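Local coordinates for protein Phl p 3 allergen (Phleum pratense, PDB 3FT1) that acts as a major grass pollen allergen recognised by IgE and, being related to expansins, probably resembles their C-terminal cell-wall-binding domain, at residues A1-D13 / L17-S29. Sequence-based numbering, arbitrary orientation.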
ATOM      1  N   ALA A   1     -13.778   8.638   8.404  1.00 20.12           N
ATOM      2  CA  ALA A   1     -13.202   7.305   8.268  1.00 21.99           C
ATOM      3  C   ALA A   1     -12.063   7.356   7.266  1.00 19.67           C
ATOM      4  O   ALA A   1     -11.883   8.358   6.569  1.00 20.57           O
ATOM      5  CB  ALA A   1     -14.265   6.316   7.812  1.00 20.01           C
ATOM      6  N   VAL A   2     -11.299   6.273   7.187  1.00 11.47           N
ATOM      7  CA  VAL A   2     -10.217   6.185   6.219  1.00 13.49           C
ATOM      8  C   VAL A   2     -10.628   5.222   5.107  1.00 14.05           C
ATOM      9  O   VAL A   2     -10.928   4.057   5.365  1.00 12.85           O
ATOM     10  CB  VAL A   2      -8.891   5.720   6.875  1.00  7.21           C
ATOM     11  CG1 VAL A   2      -7.818   5.497   5.819  1.00 11.02           C
ATOM     12  CG2 VAL A   2      -8.423   6.742   7.901  1.00 13.80           C
ATOM     13  N   GLN A   3     -10.678   5.737   3.881  1.00 12.55           N
ATOM     14  CA  GLN A   3     -11.042   4.947   2.716  1.00 17.43           C
ATOM     15  C   GLN A   3      -9.823   4.872   1.816  1.00 17.18           C
ATOM     16  O   GLN A   3      -9.097   5.851   1.663  1.00 15.89           O
ATOM     17  CB  GLN A   3     -12.202   5.615   1.970  1.00 15.87           C
ATOM     18  CG  GLN A   3     -13.458   5.741   2.807  1.00 15.89           C
ATOM     19  CD  GLN A   3     -14.529   6.630   2.179  1.00 18.07           C
ATOM     20  OE1 GLN A   3     -14.244   7.731   1.697  1.00 18.33           O
ATOM     21  NE2 GLN A   3     -15.772   6.155   2.197  1.00 24.64           N
ATOM     22  N   VAL A   4      -9.576   3.716   1.220  1.00 17.73           N
ATOM     23  CA  VAL A   4      -8.378   3.597   0.404  1.00 14.44           C
ATOM     24  C   VAL A   4      -8.585   2.649  -0.762  1.00 12.75           C
ATOM     25  O   VAL A   4      -9.333   1.683  -0.653  1.00 12.22           O
ATOM     26  CB  VAL A   4      -7.171   3.140   1.250  1.00 13.85           C
ATOM     27  CG1 VAL A   4      -7.365   1.708   1.745  1.00 22.82           C
ATOM     28  CG2 VAL A   4      -5.884   3.256   0.451  1.00 18.20           C
ATOM     29  N   THR A   5      -7.949   2.958  -1.887  1.00 17.01           N
ATOM     30  CA  THR A   5      -7.839   1.999  -2.979  1.00 14.05           C
ATOM     31  C   THR A   5      -6.376   1.913  -3.389  1.00 13.06           C
ATOM     32  O   THR A   5      -5.624   2.885  -3.249  1.00  9.58           O
ATOM     33  CB  THR A   5      -8.696   2.382  -4.220  1.00 13.32           C
ATOM     34  OG1 THR A   5      -8.262   3.639  -4.748  1.00 16.04           O
ATOM     35  CG2 THR A   5     -10.187   2.452  -3.870  1.00 11.30           C
ATOM     36  N   PHE A   6      -5.978   0.736  -3.872  1.00 13.52           N
ATOM     37  CA  PHE A   6      -4.625   0.487  -4.340  1.00 11.21           C
ATOM     38  C   PHE A   6      -4.762   0.001  -5.769  1.00  9.98           C
ATOM     39  O   PHE A   6      -5.374  -1.037  -5.994  1.00 13.66           O
ATOM     40  CB  PHE A   6      -3.980  -0.666  -3.565  1.00 11.57           C
ATOM     41  CG  PHE A   6      -3.822  -0.429  -2.079  1.00 12.58           C
ATOM     42  CD1 PHE A   6      -2.592  -0.079  -1.550  1.00 16.32           C
ATOM     43  CD2 PHE A   6      -4.893  -0.602  -1.216  1.00 12.63           C
ATOM     44  CE1 PHE A   6      -2.433   0.115  -0.194  1.00 17.58           C
ATOM     45  CE2 PHE A   6      -4.744  -0.409   0.150  1.00 18.20           C
ATOM     46  CZ  PHE A   6      -3.516  -0.052   0.660  1.00 17.07           C
ATOM     47  N   THR A   7      -4.195   0.727  -6.723  1.00 10.38           N
ATOM     48  CA  THR A   7      -4.214   0.279  -8.114  1.00 10.54           C
ATOM     49  C   THR A   7      -2.806  -0.069  -8.555  1.00 11.28           C
ATOM     50  O   THR A   7      -1.902   0.760  -8.486  1.00 13.90           O
ATOM     51  CB  THR A   7      -4.785   1.352  -9.044  1.00 12.13           C
ATOM     52  OG1 THR A   7      -6.079   1.741  -8.570  1.00 14.41           O
ATOM     53  CG2 THR A   7      -4.897   0.824 -10.482  1.00 15.82           C
ATOM     54  N   VAL A   8      -2.626  -1.302  -9.009  1.00  8.83           N
ATOM     55  CA  VAL A   8      -1.317  -1.755  -9.449  1.00  9.06           C
ATOM     56  C   VAL A   8      -0.993  -1.161 -10.812  1.00 14.79           C
ATOM     57  O   VAL A   8      -1.734  -1.350 -11.780  1.00 13.95           O
ATOM     58  CB  VAL A   8      -1.252  -3.284  -9.527  1.00 12.32           C
ATOM     59  CG1 VAL A   8       0.087  -3.717 -10.119  1.00 13.29           C
ATOM     60  CG2 VAL A   8      -1.446  -3.888  -8.146  1.00 12.45           C
ATOM     61  N   GLN A   9       0.118  -0.436 -10.879  1.00 10.59           N
ATOM     62  CA  GLN A   9       0.482   0.306 -12.082  1.00 13.04           C
ATOM     63  C   GLN A   9       1.438  -0.478 -12.962  1.00 15.97           C
ATOM     64  O   GLN A   9       2.242  -1.268 -12.467  1.00 14.42           O
ATOM     65  CB  GLN A   9       1.144   1.632 -11.697  1.00 12.68           C
ATOM     66  CG  GLN A   9       0.261   2.499 -10.820  1.00 21.40           C
ATOM     67  CD  GLN A   9      -0.979   2.950 -11.552  1.00 22.62           C
ATOM     68  OE1 GLN A   9      -2.080   2.448 -11.311  1.00 22.14           O
ATOM     69  NE2 GLN A   9      -0.805   3.881 -12.480  1.00 22.40           N
ATOM     70  N   LYS A  10       1.358  -0.240 -14.268  1.00 15.17           N
ATOM     71  CA  LYS A  10       2.310  -0.836 -15.190  1.00 21.20           C
ATOM     72  C   LYS A  10       3.709  -0.476 -14.714  1.00 26.73           C
ATOM     73  O   LYS A  10       3.949   0.646 -14.256  1.00 20.65           O
ATOM     74  CB  LYS A  10       2.084  -0.341 -16.626  1.00 19.21           C
ATOM     75  CG  LYS A  10       2.785  -1.222 -17.661  1.00 25.54           C
ATOM     76  CD  LYS A  10       2.536  -0.770 -19.092  1.00 41.20           C
ATOM     77  CE  LYS A  10       3.014  -1.830 -20.078  1.00 42.12           C
ATOM     78  NZ  LYS A  10       4.213  -2.553 -19.561  1.00 38.66           N
ATOM     79  N   GLY A  11       4.622  -1.437 -14.806  1.00 16.49           N
ATOM     80  CA  GLY A  11       5.963  -1.269 -14.280  1.00 19.94           C
ATOM     81  C   GLY A  11       6.169  -2.114 -13.041  1.00 18.10           C
ATOM     82  O   GLY A  11       7.295  -2.358 -12.622  1.00 20.14           O
ATOM     83  N   SER A  12       5.063  -2.546 -12.443  1.00 16.80           N
ATOM     84  CA  SER A  12       5.109  -3.482 -11.333  1.00 12.75           C
ATOM     85  C   SER A  12       5.542  -4.843 -11.858  1.00 16.59           C
ATOM     86  O   SER A  12       5.275  -5.181 -13.007  1.00 15.99           O
ATOM     87  CB  SER A  12       3.733  -3.600 -10.688  1.00 19.08           C
ATOM     88  OG  SER A  12       3.358  -2.393 -10.061  1.00 13.85           O
ATOM     89  N   ASP A  13       6.224  -5.606 -11.014  1.00 16.77           N
ATOM     90  CA  ASP A  13       6.606  -6.982 -11.324  1.00 17.30           C
ATOM     91  C   ASP A  13       6.824  -7.718  -9.999  1.00 14.42           C
ATOM     92  O   ASP A  13       6.622  -7.132  -8.927  1.00 14.02           O
ATOM     93  CB  ASP A  13       7.836  -7.019 -12.249  1.00 18.00           C
ATOM     94  CG  ASP A  13       9.084  -6.435 -11.607  1.00 20.35           C
ATOM     95  OD1 ASP A  13       9.452  -6.851 -10.495  1.00 18.56           O
ATOM     96  OD2 ASP A  13       9.724  -5.571 -12.237  1.00 28.51           O
ATOM     97  N   LEU A  17       6.480  -3.215  -6.571  1.00 13.37           N
ATOM     98  CA  LEU A  17       5.096  -2.755  -6.562  1.00 11.57           C
ATOM     99  C   LEU A  17       5.052  -1.264  -6.817  1.00 10.63           C
ATOM    100  O   LEU A  17       5.628  -0.493  -6.068  1.00 16.16           O
ATOM    101  CB  LEU A  17       4.437  -3.044  -5.214  1.00 21.95           C
ATOM    102  CG  LEU A  17       3.757  -4.394  -5.033  1.00 22.31           C
ATOM    103  CD1 LEU A  17       3.271  -4.547  -3.592  1.00 27.13           C
ATOM    104  CD2 LEU A  17       2.599  -4.539  -6.017  1.00 23.42           C
ATOM    105  N   VAL A  18       4.367  -0.870  -7.885  1.00 15.57           N
ATOM    106  CA  VAL A  18       4.123   0.530  -8.170  1.00 16.33           C
ATOM    107  C   VAL A  18       2.634   0.723  -7.991  1.00 13.43           C
ATOM    108  O   VAL A  18       1.836   0.137  -8.735  1.00 11.30           O
ATOM    109  CB  VAL A  18       4.512   0.892  -9.615  1.00 11.68           C
ATOM    110  CG1 VAL A  18       4.318   2.372  -9.855  1.00 16.99           C
ATOM    111  CG2 VAL A  18       5.959   0.489  -9.892  1.00 13.31           C
ATOM    112  N   LEU A  19       2.261   1.525  -6.998  1.00 17.16           N
ATOM    113  CA  LEU A  19       0.865   1.612  -6.591  1.00 13.57           C
ATOM    114  C   LEU A  19       0.344   3.025  -6.623  1.00 18.86           C
ATOM    115  O   LEU A  19       0.920   3.923  -5.998  1.00 13.42           O
ATOM    116  CB  LEU A  19       0.690   1.071  -5.171  1.00 11.79           C
ATOM    117  CG  LEU A  19       1.038  -0.399  -4.951  1.00 15.60           C
ATOM    118  CD1 LEU A  19       1.010  -0.713  -3.460  1.00 15.17           C
ATOM    119  CD2 LEU A  19       0.059  -1.280  -5.716  1.00 13.87           C
ATOM    120  N   ASP A  20      -0.752   3.202  -7.351  1.00 16.15           N
ATOM    121  CA  ASP A  20      -1.576   4.391  -7.225  1.00 10.10           C
ATOM    122  C   ASP A  20      -2.452   4.181  -6.006  1.00 11.36           C
ATOM    123  O   ASP A  20      -3.400   3.400  -6.027  1.00 13.02           O
ATOM    124  CB  ASP A  20      -2.450   4.570  -8.469  1.00 16.67           C
ATOM    125  CG  ASP A  20      -3.310   5.814  -8.406  1.00 26.05           C
ATOM    126  OD1 ASP A  20      -3.140   6.616  -7.464  1.00 20.59           O
ATOM    127  OD2 ASP A  20      -4.160   5.993  -9.305  1.00 25.21           O
ATOM    128  N   ILE A  21      -2.111   4.859  -4.921  1.00 12.39           N
ATOM    129  CA  ILE A  21      -2.866   4.724  -3.693  1.00 11.33           C
ATOM    130  C   ILE A  21      -3.726   5.970  -3.554  1.00 13.53           C
ATOM    131  O   ILE A  21      -3.213   7.093  -3.556  1.00 17.40           O
ATOM    132  CB  ILE A  21      -1.924   4.573  -2.465  1.00 16.24           C
ATOM    133  CG1 ILE A  21      -1.034   3.335  -2.630  1.00 23.50           C
ATOM    134  CG2 ILE A  21      -2.729   4.496  -1.170  1.00 14.13           C
ATOM    135  CD1 ILE A  21       0.000   3.156  -1.527  1.00 14.66           C
ATOM    136  N   LYS A  22      -5.037   5.772  -3.469  1.00  8.56           N
ATOM    137  CA  LYS A  22      -5.961   6.870  -3.252  1.00 12.86           C
ATOM    138  C   LYS A  22      -6.445   6.791  -1.816  1.00 20.28           C
ATOM    139  O   LYS A  22      -7.222   5.909  -1.457  1.00 20.46           O
ATOM    140  CB  LYS A  22      -7.126   6.779  -4.233  1.00 14.34           C
ATOM    141  CG  LYS A  22      -6.723   7.134  -5.654  1.00 21.24           C
ATOM    142  CD  LYS A  22      -6.517   8.650  -5.765  1.00 21.03           C
ATOM    143  CE  LYS A  22      -6.129   9.082  -7.168  1.00 35.74           C
ATOM    144  NZ  LYS A  22      -4.730   8.711  -7.508  1.00 34.16           N
ATOM    145  N   TYR A  23      -5.961   7.724  -1.001  1.00 17.25           N
ATOM    146  CA  TYR A  23      -6.202   7.724   0.431  1.00 13.82           C
ATOM    147  C   TYR A  23      -7.121   8.879   0.745  1.00 17.12           C
ATOM    148  O   TYR A  23      -6.860  10.014   0.352  1.00 17.80           O
ATOM    149  CB  TYR A  23      -4.871   7.898   1.164  1.00 11.97           C
ATOM    150  CG  TYR A  23      -4.953   8.074   2.667  1.00 13.19           C
ATOM    151  CD1 TYR A  23      -4.797   6.991   3.521  1.00 15.50           C
ATOM    152  CD2 TYR A  23      -5.151   9.333   3.234  1.00 14.44           C
ATOM    153  CE1 TYR A  23      -4.848   7.146   4.899  1.00 15.85           C
ATOM    154  CE2 TYR A  23      -5.206   9.498   4.612  1.00 15.17           C
ATOM    155  CZ  TYR A  23      -5.050   8.400   5.435  1.00 16.25           C
ATOM    156  OH  TYR A  23      -5.104   8.530   6.801  1.00 14.86           O
ATOM    157  N   THR A  24      -8.205   8.577   1.445  1.00 14.37           N
ATOM    158  CA  THR A  24      -9.212   9.569   1.777  1.00 18.01           C
ATOM    159  C   THR A  24      -9.453   9.576   3.274  1.00 14.18           C
ATOM    160  O   THR A  24      -9.968   8.604   3.828  1.00 16.20           O
ATOM    161  CB  THR A  24     -10.555   9.225   1.108  1.00 24.44           C
ATOM    162  OG1 THR A  24     -10.365   9.050  -0.298  1.00 23.56           O
ATOM    163  CG2 THR A  24     -11.554  10.320   1.347  1.00 25.12           C
ATOM    164  N   ARG A  25      -9.082  10.677   3.924  1.00 16.37           N
ATOM    165  CA  ARG A  25      -9.421  10.898   5.327  1.00 16.56           C
ATOM    166  C   ARG A  25      -9.716  12.379   5.495  1.00 13.90           C
ATOM    167  O   ARG A  25      -8.821  13.201   5.362  1.00 15.74           O
ATOM    168  CB  ARG A  25      -8.280  10.495   6.266  1.00 12.53           C
ATOM    169  CG  ARG A  25      -8.680  10.630   7.734  1.00 11.79           C
ATOM    170  CD  ARG A  25      -7.610  10.221   8.736  1.00 12.39           C
ATOM    171  NE  ARG A  25      -8.235  10.101  10.053  1.00 13.39           N
ATOM    172  CZ  ARG A  25      -8.238  11.051  10.986  1.00 16.18           C
ATOM    173  NH1 ARG A  25      -7.604  12.200  10.789  1.00 16.39           N
ATOM    174  NH2 ARG A  25      -8.868  10.844  12.131  1.00 14.84           N
ATOM    175  N   PRO A  26     -10.973  12.717   5.791  1.00 16.53           N
ATOM    176  CA  PRO A  26     -11.379  14.124   5.818  1.00 15.17           C
ATOM    177  C   PRO A  26     -10.419  14.995   6.619  1.00 14.87           C
ATOM    178  O   PRO A  26     -10.093  14.681   7.767  1.00 15.12           O
ATOM    179  CB  PRO A  26     -12.754  14.077   6.491  1.00 16.86           C
ATOM    180  CG  PRO A  26     -13.276  12.724   6.188  1.00 21.40           C
ATOM    181  CD  PRO A  26     -12.074  11.811   6.166  1.00 14.77           C
ATOM    182  N   GLY A  27      -9.968  16.082   6.001  1.00 17.38           N
ATOM    183  CA  GLY A  27      -9.113  17.054   6.660  1.00 18.56           C
ATOM    184  C   GLY A  27      -7.696  16.575   6.900  1.00 18.91           C
ATOM    185  O   GLY A  27      -6.938  17.212   7.628  1.00 21.95           O
ATOM    186  N   ASP A  28      -7.336  15.451   6.289  1.00 16.67           N
ATOM    187  CA  ASP A  28      -6.032  14.829   6.539  1.00 10.85           C
ATOM    188  C   ASP A  28      -5.474  14.343   5.211  1.00 16.94           C
ATOM    189  O   ASP A  28      -6.165  14.356   4.194  1.00 17.61           O
ATOM    190  CB  ASP A  28      -6.203  13.643   7.493  1.00 11.09           C
ATOM    191  CG  ASP A  28      -4.978  13.408   8.390  1.00 15.29           C
ATOM    192  OD1 ASP A  28      -3.882  13.946   8.103  1.00 14.91           O
ATOM    193  OD2 ASP A  28      -5.126  12.666   9.386  1.00 11.91           O
ATOM    194  N   SER A  29      -4.217  13.919   5.214  1.00 17.53           N
ATOM    195  CA  SER A  29      -3.618  13.367   4.008  1.00 21.50           C
ATOM    196  C   SER A  29      -2.568  12.346   4.395  1.00 22.04           C
ATOM    197  O   SER A  29      -2.152  12.275   5.543  1.00 14.55           O
ATOM    198  CB  SER A  29      -3.001  14.466   3.138  1.00 17.76           C
ATOM    199  OG  SER A  29      -1.969  15.149   3.832  1.00 21.46           O
TER
HETATM  200  O   HOH W   1      -6.267   3.530  -6.463  1.00 13.93           O
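Ile-21 lies alongside Phe-6, both side chains pointing the same way. Its CB is 4.1 Å from Thr-5 O. From there the CG2 branch, anti to the backbone N, reaches Val-4 CG2 at 3.8 Å. The other branch, CG1, anti to the carbonyl carbon (chi1 -60°), comes within 3.9 Å of Phe-6 CD1, and the terminal CD1 continues to Phe-6 CE1. Leu-19 CD1 meets the same ring at its edge, near the ring plane. On this face Phe-67 and Phe-69 of strand 65-71 close over the pairs, so it looks into the core of the beta-sandwich that expansin C-terminal domains form. Strands 3-8 and 16-24 make an antiparallel hairpin within it, with Gln-3/Thr-24, Thr-5/Lys-22 and Thr-7/Asp-20 as the hydrogen-bonded pairs. Those residues occupy the other face, where one water links Thr-5 OG1 and Thr-7 OG1 and donates to Asp-20 O; Thr-7 OG1 also bonds Thr-92 OG1. Lys-22 NZ turns back along its own strand to form a salt bridge with Asp-20 OD1 (2.6 Å), on its syn lone pair. Towards the connection, Val-18 N donates to Ser-12 OG (2.8 Å, 162°), which in turn donates to Gln-9 O, tying the type II turn from Gln-9 to Ser-12 to strand 16-24.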